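Local coordinates for extracellular solute-binding protein, family 1 (Bifidobacterium longum subsp. infantis ATCC 15697, PDB 3QUF) that probably binds a small solute, likely a nutrient, outside the cell and delivers it to a membrane transporter for uptake, at residues L104-G108 with E109-D113; E180-T184 with Q185-S189. One frame throughout, in Å; residues are numbered along the deposited sequence. Where two conformers were deposited one is given.

Interaction 1 of 2, residues L104-G108 with E109-D113; sequences LDISG and EDFLD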
ATOM      1  N   LEU A 104     -21.581   8.726  -2.378  1.00 10.76           N
ATOM      2  CA  LEU A 104     -22.416   8.415  -3.536  1.00 12.18           C
ATOM      3  C   LEU A 104     -21.998   7.098  -4.163  1.00 12.71           C
ATOM      4  O   LEU A 104     -20.836   6.865  -4.367  1.00 12.72           O
ATOM      5  CB  LEU A 104     -22.265   9.506  -4.584  1.00 12.63           C
ATOM      6  CG  LEU A 104     -23.115   9.408  -5.866  1.00 15.12           C
ATOM      7  CD1 LEU A 104     -24.574   9.587  -5.533  1.00 17.98           C
ATOM      8  CD2 LEU A 104     -22.636  10.520  -6.873  1.00 13.61           C
ATOM      9  N   ASP A 105     -22.976   6.247  -4.484  1.00 13.14           N
ATOM     10  CA  ASP A 105     -22.709   5.062  -5.330  1.00 12.52           C
ATOM     11  C   ASP A 105     -22.338   5.484  -6.741  1.00 13.26           C
ATOM     12  O   ASP A 105     -23.197   6.049  -7.479  1.00 14.08           O
ATOM     13  CB  ASP A 105     -23.997   4.225  -5.331  1.00 14.08           C
ATOM     14  CG  ASP A 105     -23.899   2.979  -6.205  1.00 16.62           C
ATOM     15  OD1 ASP A 105     -22.851   2.724  -6.809  1.00 17.75           O
ATOM     16  OD2 ASP A 105     -24.933   2.246  -6.261  1.00 18.74           O
ATOM     17  N   ILE A 106     -21.086   5.243  -7.116  1.00 12.96           N
ATOM     18  CA  ILE A 106     -20.544   5.611  -8.422  1.00 13.10           C
ATOM     19  C   ILE A 106     -20.319   4.388  -9.304  1.00 14.39           C
ATOM     20  O   ILE A 106     -19.667   4.457 -10.360  1.00 15.42           O
ATOM     21  CB  ILE A 106     -19.321   6.530  -8.277  1.00 12.94           C
ATOM     22  CG1 ILE A 106     -18.223   5.860  -7.445  1.00 12.63           C
ATOM     23  CG2 ILE A 106     -19.773   7.906  -7.686  1.00 14.41           C
ATOM     24  CD1 ILE A 106     -16.897   6.658  -7.476  1.00 14.57           C
ATOM     25  N   SER A 107     -20.954   3.276  -8.926  1.00 15.20           N
ATOM     26  CA  SER A 107     -20.875   2.044  -9.725  1.00 16.02           C
ATOM     27  C   SER A 107     -21.214   2.344 -11.190  1.00 16.97           C
ATOM     28  O   SER A 107     -22.193   3.019 -11.479  1.00 17.19           O
ATOM     29  CB  SER A 107     -21.856   0.998  -9.207  1.00 15.98           C
ATOM     30  OG  SER A 107     -21.630   0.688  -7.853  1.00 16.88           O
ATOM     31  N   GLY A 108     -20.398   1.815 -12.081  1.00 18.46           N
ATOM     32  CA  GLY A 108     -20.679   1.856 -13.525  1.00 19.91           C
ATOM     33  C   GLY A 108     -20.367   3.173 -14.218  1.00 19.97           C
ATOM     34  O   GLY A 108     -20.620   3.313 -15.417  1.00 21.72           O
ATOM     35  N   GLU A 109     -19.911   4.174 -13.463  1.00 18.31           N
ATOM     36  CA  GLU A 109     -19.687   5.474 -14.080  1.00 18.45           C
ATOM     37  C   GLU A 109     -18.546   5.380 -15.102  1.00 19.36           C
ATOM     38  O   GLU A 109     -17.549   4.662 -14.908  1.00 17.75           O
ATOM     39  CB  GLU A 109     -19.367   6.548 -13.044  1.00 17.26           C
ATOM     40  CG  GLU A 109     -20.554   6.970 -12.204  1.00 19.91           C
ATOM     41  CD  GLU A 109     -21.582   7.868 -12.905  1.00 25.27           C
ATOM     42  OE1 GLU A 109     -21.303   8.389 -14.010  1.00 29.49           O
ATOM     43  OE2 GLU A 109     -22.671   8.100 -12.317  1.00 27.85           O
ATOM     44  N   ASP A 110     -18.705   6.094 -16.209  1.00 21.41           N
ATOM     45  CA  ASP A 110     -17.714   6.026 -17.290  1.00 22.84           C
ATOM     46  C   ASP A 110     -16.343   6.553 -16.858  1.00 21.85           C
ATOM     47  O   ASP A 110     -15.313   6.143 -17.408  1.00 21.99           O
ATOM     48  CB  ASP A 110     -18.196   6.830 -18.513  1.00 24.99           C
ATOM     49  CG  ASP A 110     -19.343   6.187 -19.235  1.00 30.35           C
ATOM     50  OD1 ASP A 110     -19.619   4.974 -19.055  1.00 35.22           O
ATOM     51  OD2 ASP A 110     -19.958   6.917 -20.042  1.00 38.82           O
ATOM     52  N   PHE A 111     -16.297   7.469 -15.891  1.00 20.71           N
ATOM     53  CA  PHE A 111     -15.036   7.995 -15.419  1.00 21.94           C
ATOM     54  C   PHE A 111     -14.153   6.980 -14.666  1.00 21.88           C
ATOM     55  O   PHE A 111     -12.976   7.236 -14.399  1.00 23.84           O
ATOM     56  CB  PHE A 111     -15.226   9.301 -14.607  1.00 21.61           C
ATOM     57  CG  PHE A 111     -16.037   9.163 -13.321  1.00 19.06           C
ATOM     58  CD1 PHE A 111     -15.511   8.569 -12.184  1.00 18.58           C
ATOM     59  CD2 PHE A 111     -17.297   9.716 -13.242  1.00 21.74           C
ATOM     60  CE1 PHE A 111     -16.246   8.469 -11.035  1.00 20.73           C
ATOM     61  CE2 PHE A 111     -18.022   9.644 -12.100  1.00 19.45           C
ATOM     62  CZ  PHE A 111     -17.510   9.027 -10.983  1.00 17.26           C
ATOM     63  N   LEU A 112     -14.706   5.804 -14.357  1.00 20.22           N
ATOM     64  CA  LEU A 112     -13.941   4.718 -13.780  1.00 19.24           C
ATOM     65  C   LEU A 112     -13.149   3.921 -14.805  1.00 19.54           C
ATOM     66  O   LEU A 112     -12.312   3.119 -14.439  1.00 18.32           O
ATOM     67  CB  LEU A 112     -14.832   3.753 -13.023  1.00 19.51           C
ATOM     68  CG  LEU A 112     -15.739   4.334 -11.948  1.00 20.11           C
ATOM     69  CD1 LEU A 112     -16.669   3.232 -11.428  1.00 23.60           C
ATOM     70  CD2 LEU A 112     -14.905   4.980 -10.834  1.00 22.65           C
ATOM     71  N   ASP A 113     -13.415   4.120 -16.099  1.00 19.96           N
ATOM     72  CA  ASP A 113     -12.813   3.269 -17.093  1.00 21.09           C
ATOM     73  C   ASP A 113     -11.293   3.477 -17.118  1.00 19.79           C
ATOM     74  O   ASP A 113     -10.776   4.588 -16.891  1.00 18.81           O
ATOM     75  CB  ASP A 113     -13.464   3.491 -18.462  1.00 23.53           C
ATOM     76  CG  ASP A 113     -14.902   2.980 -18.529  1.00 25.62           C
ATOM     77  OD1 ASP A 113     -15.356   2.178 -17.682  1.00 33.89           O
ATOM     78  OD2 ASP A 113     -15.582   3.360 -19.491  1.00 36.21           O
TER
HETATM   79  O   HOH W   1     -23.360   7.891  -9.644  1.00 31.10           O
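A type II beta turn from Ile106 to Glu109 links these residues, closed by Glu109 N donating to Ile106 O at 3.1 Å. The bond is fairly straight at the hydrogen (159°), although the N-H approaches 33° out of the carbonyl plane. Gly108 takes the third position of the turn with positive phi, which glycine tolerates most easily. An Asx turn overlaps its start: Asp105 OD1 accepts Ser107 N at 2.9 Å, almost along the C-O axis, and Ser107 OG at 2.6 Å through its syn lone pair. One carboxylate oxygen thus grips both the amide and the hydroxyl of Ser107.

Beyond the turn, Asp110 to Leu112 form a short 3-10 segment that returns apolar groups to Ile106. With CG1 of Ile106 set between the backbone N and carbonyl carbon (chi1 58°), the branched side chain crosses that of Phe111 at about a right angle, and Ile106 CD1 meets the ring edge at Phe111 CE1, 4.0 Å away. Leu112 CD1 lies against Ile106 O at 3.4 Å. Glu109 CB lies over one face of the Phe111 ring, offset toward the rim, and the bend at its second torsion turns the carboxylate back toward Asp105, where a water donates to both Asp105 O and Glu109 OE2, 2.8 Å from each.

Glu109 also forms a salt bridge with Lys318 of helix 311-324, against which Phe111 packs, while Ile106 and Ser107 hydrogen-bond to Thr129 of strand 128-129, so the turn lies between that helix and the small hairpin.

Interaction 2 of 2, residues E180-T184 with Q185-S189; sequences EDFNT and QIAGS
Glu180 points its carboxylate across the loop at Ser189, in the first turn of helix 188-199, and the two oxygens divide the work. OE2 of Glu180 accepts Ser189 N at 2.8 Å through its syn lone pair, with an angle of 162° at the hydrogen. OE1 takes the hydroxyl of the same serine; the modelled Glu180 OE1 to Ser189 OG distance is so short that its exact value is doubtful. CG stands anti to the backbone N (chi1 -167°) and the chain beyond is extended, which carries the acid to the helix end. A glutamate has this reach, and its negative charge would be favoured beside the helix start.

Ala187, at the N-cap position, turns its methyl between two neighbours: its CB lies 3.6 Å from Glu180 OE1 and 3.9 Å from Phe182 CD1, meeting the phenyl ring at its edge, near the ring plane. Glu180 O sits over the centre of one ring face, 3.8 Å above it. A small residue suits Ala187, since acid and ring approach it closely. Were Glu180 replaced by an alanine, Ser189 N would probably lose its acceptor, the serine hydroxyl would be likely to keep only Trp229 of its two described partners, and a gap would probably open beside the Ala187 methyl.

Trp229 NE1 also hydrogen-bonds to Ser189 OG, fixing the hydroxyl from helix 223-234. Gln387 reaches in from helix 376-391, its amide accepting from Ala187 N and donating to the carbonyls of Phe182 and Gln185.

The whole is a tight reversal from strand 176-178 into helix 188-199, with an acid from the preceding loop serving a backbone N-H of the first helical turn, in the α/β fold of a bacterial solute-binding protein.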
ATOM      1  N   GLU A 180      15.021  -5.387   8.933  1.00 26.40           N
ATOM      2  CA  GLU A 180      13.735  -4.774   8.639  1.00 28.20           C
ATOM      3  C   GLU A 180      13.198  -3.945   9.786  1.00 28.74           C
ATOM      4  O   GLU A 180      13.469  -4.235  10.934  1.00 28.37           O
ATOM      5  CB  GLU A 180      12.754  -5.855   8.290  1.00 27.57           C
ATOM      6  CG  GLU A 180      11.476  -5.357   7.665  1.00 29.80           C
ATOM      7  CD  GLU A 180      10.690  -6.481   6.974  1.00 29.16           C
ATOM      8  OE1 GLU A 180      10.814  -7.651   7.390  1.00 32.19           O
ATOM      9  OE2 GLU A 180       9.963  -6.165   6.041  1.00 30.11           O
ATOM     10  N   ASP A 181      12.500  -2.884   9.436  1.00 30.91           N
ATOM     11  CA  ASP A 181      11.805  -2.043  10.405  1.00 33.73           C
ATOM     12  C   ASP A 181      10.497  -2.762  10.832  1.00 33.67           C
ATOM     13  O   ASP A 181       9.594  -2.845  10.046  1.00 33.52           O
ATOM     14  CB  ASP A 181      11.498  -0.694   9.755  1.00 34.51           C
ATOM     15  CG  ASP A 181      10.694   0.239  10.648  1.00 38.47           C
ATOM     16  OD1 ASP A 181      10.844   0.184  11.906  1.00 42.71           O
ATOM     17  OD2 ASP A 181       9.910   1.041  10.079  1.00 41.24           O
ATOM     18  N   PHE A 182      10.480  -3.342  12.036  1.00 35.62           N
ATOM     19  CA  PHE A 182       9.273  -3.977  12.624  1.00 36.28           C
ATOM     20  C   PHE A 182       8.456  -3.047  13.569  1.00 36.15           C
ATOM     21  O   PHE A 182       7.501  -3.511  14.195  1.00 36.70           O
ATOM     22  CB  PHE A 182       9.661  -5.210  13.441  1.00 37.44           C
ATOM     23  CG  PHE A 182      10.480  -6.196  12.698  1.00 37.93           C
ATOM     24  CD1 PHE A 182      10.107  -6.594  11.422  1.00 38.25           C
ATOM     25  CD2 PHE A 182      11.593  -6.758  13.273  1.00 39.82           C
ATOM     26  CE1 PHE A 182      10.865  -7.525  10.719  1.00 39.05           C
ATOM     27  CE2 PHE A 182      12.363  -7.688  12.581  1.00 39.58           C
ATOM     28  CZ  PHE A 182      11.999  -8.071  11.307  1.00 39.93           C
ATOM     29  N   ASN A 183       8.816  -1.764  13.650  1.00 35.84           N
ATOM     30  CA  ASN A 183       8.350  -0.875  14.741  1.00 35.27           C
ATOM     31  C   ASN A 183       7.084  -0.134  14.471  1.00 33.36           C
ATOM     32  O   ASN A 183       6.303   0.098  15.386  1.00 31.57           O
ATOM     33  CB  ASN A 183       9.405   0.216  15.029  1.00 36.60           C
ATOM     34  CG  ASN A 183      10.607  -0.322  15.703  1.00 39.15           C
ATOM     35  OD1 ASN A 183      10.643  -1.499  16.078  1.00 43.03           O
ATOM     36  ND2 ASN A 183      11.613   0.527  15.879  1.00 44.08           N
ATOM     37  N   THR A 184       6.910   0.265  13.211  1.00 31.07           N
ATOM     38  CA  THR A 184       5.917   1.245  12.791  0.50 30.44           C
ATOM     39  C   THR A 184       4.764   0.648  11.997  1.00 28.65           C
ATOM     40  O   THR A 184       3.717   1.269  11.850  1.00 28.39           O
ATOM     41  CB  THR A 184       6.567   2.258  11.845  0.50 31.02           C
ATOM     42  OG1 THR A 184       7.351   1.545  10.873  0.50 29.61           O
ATOM     43  CG2 THR A 184       7.457   3.219  12.631  0.50 33.48           C
ATOM     44  N   GLN A 185       4.975  -0.546  11.456  1.00 26.41           N
ATOM     45  CA  GLN A 185       3.966  -1.185  10.648  1.00 24.64           C
ATOM     46  C   GLN A 185       4.216  -2.676  10.575  1.00 22.61           C
ATOM     47  O   GLN A 185       5.301  -3.158  10.939  1.00 21.27           O
ATOM     48  CB  GLN A 185       3.973  -0.577   9.241  1.00 25.23           C
ATOM     49  CG  GLN A 185       5.315  -0.698   8.588  1.00 29.70           C
ATOM     50  CD  GLN A 185       5.390  -0.064   7.209  1.00 35.19           C
ATOM     51  OE1 GLN A 185       4.416   0.504   6.701  1.00 38.94           O
ATOM     52  NE2 GLN A 185       6.551  -0.171   6.599  1.00 37.65           N
ATOM     53  N   ILE A 186       3.219  -3.393  10.094  1.00 20.57           N
ATOM     54  CA  ILE A 186       3.363  -4.820   9.784  1.00 21.00           C
ATOM     55  C   ILE A 186       4.571  -4.918   8.841  1.00 19.96           C
ATOM     56  O   ILE A 186       4.717  -4.097   7.932  1.00 19.49           O
ATOM     57  CB  ILE A 186       2.080  -5.318   9.100  1.00 21.65           C
ATOM     58  CG1 ILE A 186       0.909  -5.149  10.088  1.00 25.17           C
ATOM     59  CG2 ILE A 186       2.192  -6.755   8.642  1.00 23.66           C
ATOM     60  CD1 ILE A 186       1.066  -5.983  11.301  1.00 23.09           C
ATOM     61  N   ALA A 187       5.410  -5.940   9.035  1.00 17.90           N
ATOM     62  CA  ALA A 187       6.608  -6.114   8.231  1.00 17.95           C
ATOM     63  C   ALA A 187       6.271  -6.255   6.758  1.00 16.26           C
ATOM     64  O   ALA A 187       5.406  -7.050   6.369  1.00 16.20           O
ATOM     65  CB  ALA A 187       7.420  -7.350   8.694  1.00 18.19           C
ATOM     66  N   GLY A 188       6.980  -5.501   5.935  1.00 14.95           N
ATOM     67  CA  GLY A 188       6.807  -5.592   4.485  1.00 14.73           C
ATOM     68  C   GLY A 188       7.166  -6.973   3.922  1.00 15.08           C
ATOM     69  O   GLY A 188       6.511  -7.468   3.013  1.00 14.62           O
ATOM     70  N   SER A 189       8.200  -7.602   4.451  1.00 14.39           N
ATOM     71  CA  SER A 189       8.580  -8.954   3.975  1.00 14.65           C
ATOM     72  C   SER A 189       7.491  -9.985   4.255  1.00 14.30           C
ATOM     73  O   SER A 189       7.184 -10.840   3.422  1.00 15.25           O
ATOM     74  CB  SER A 189       9.935  -9.410   4.605  1.00 15.36           C
ATOM     75  OG  SER A 189       9.894  -9.467   6.041  1.00 17.56           O
TER

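Both contacts are local, a beta turn in one and a reversal into a helix in the other, yet they share no helix or strand and lie on opposite sides of the chain's centre, with centres about 35 Å apart. Interaction 1 is farther out, about 23 Å from that centre, in a loop whose turn residue Gly108 is exposed; backbone geometry, a bridging water and an apolar cluster sustain it. Interaction 2, about 13 Å from the centre, has more buried residues, and there a glutamate is spent on a helix start. In each an acid helps order the loop: Asp105 grips its own near neighbour, whereas Glu180 reaches a serine nine positions further on.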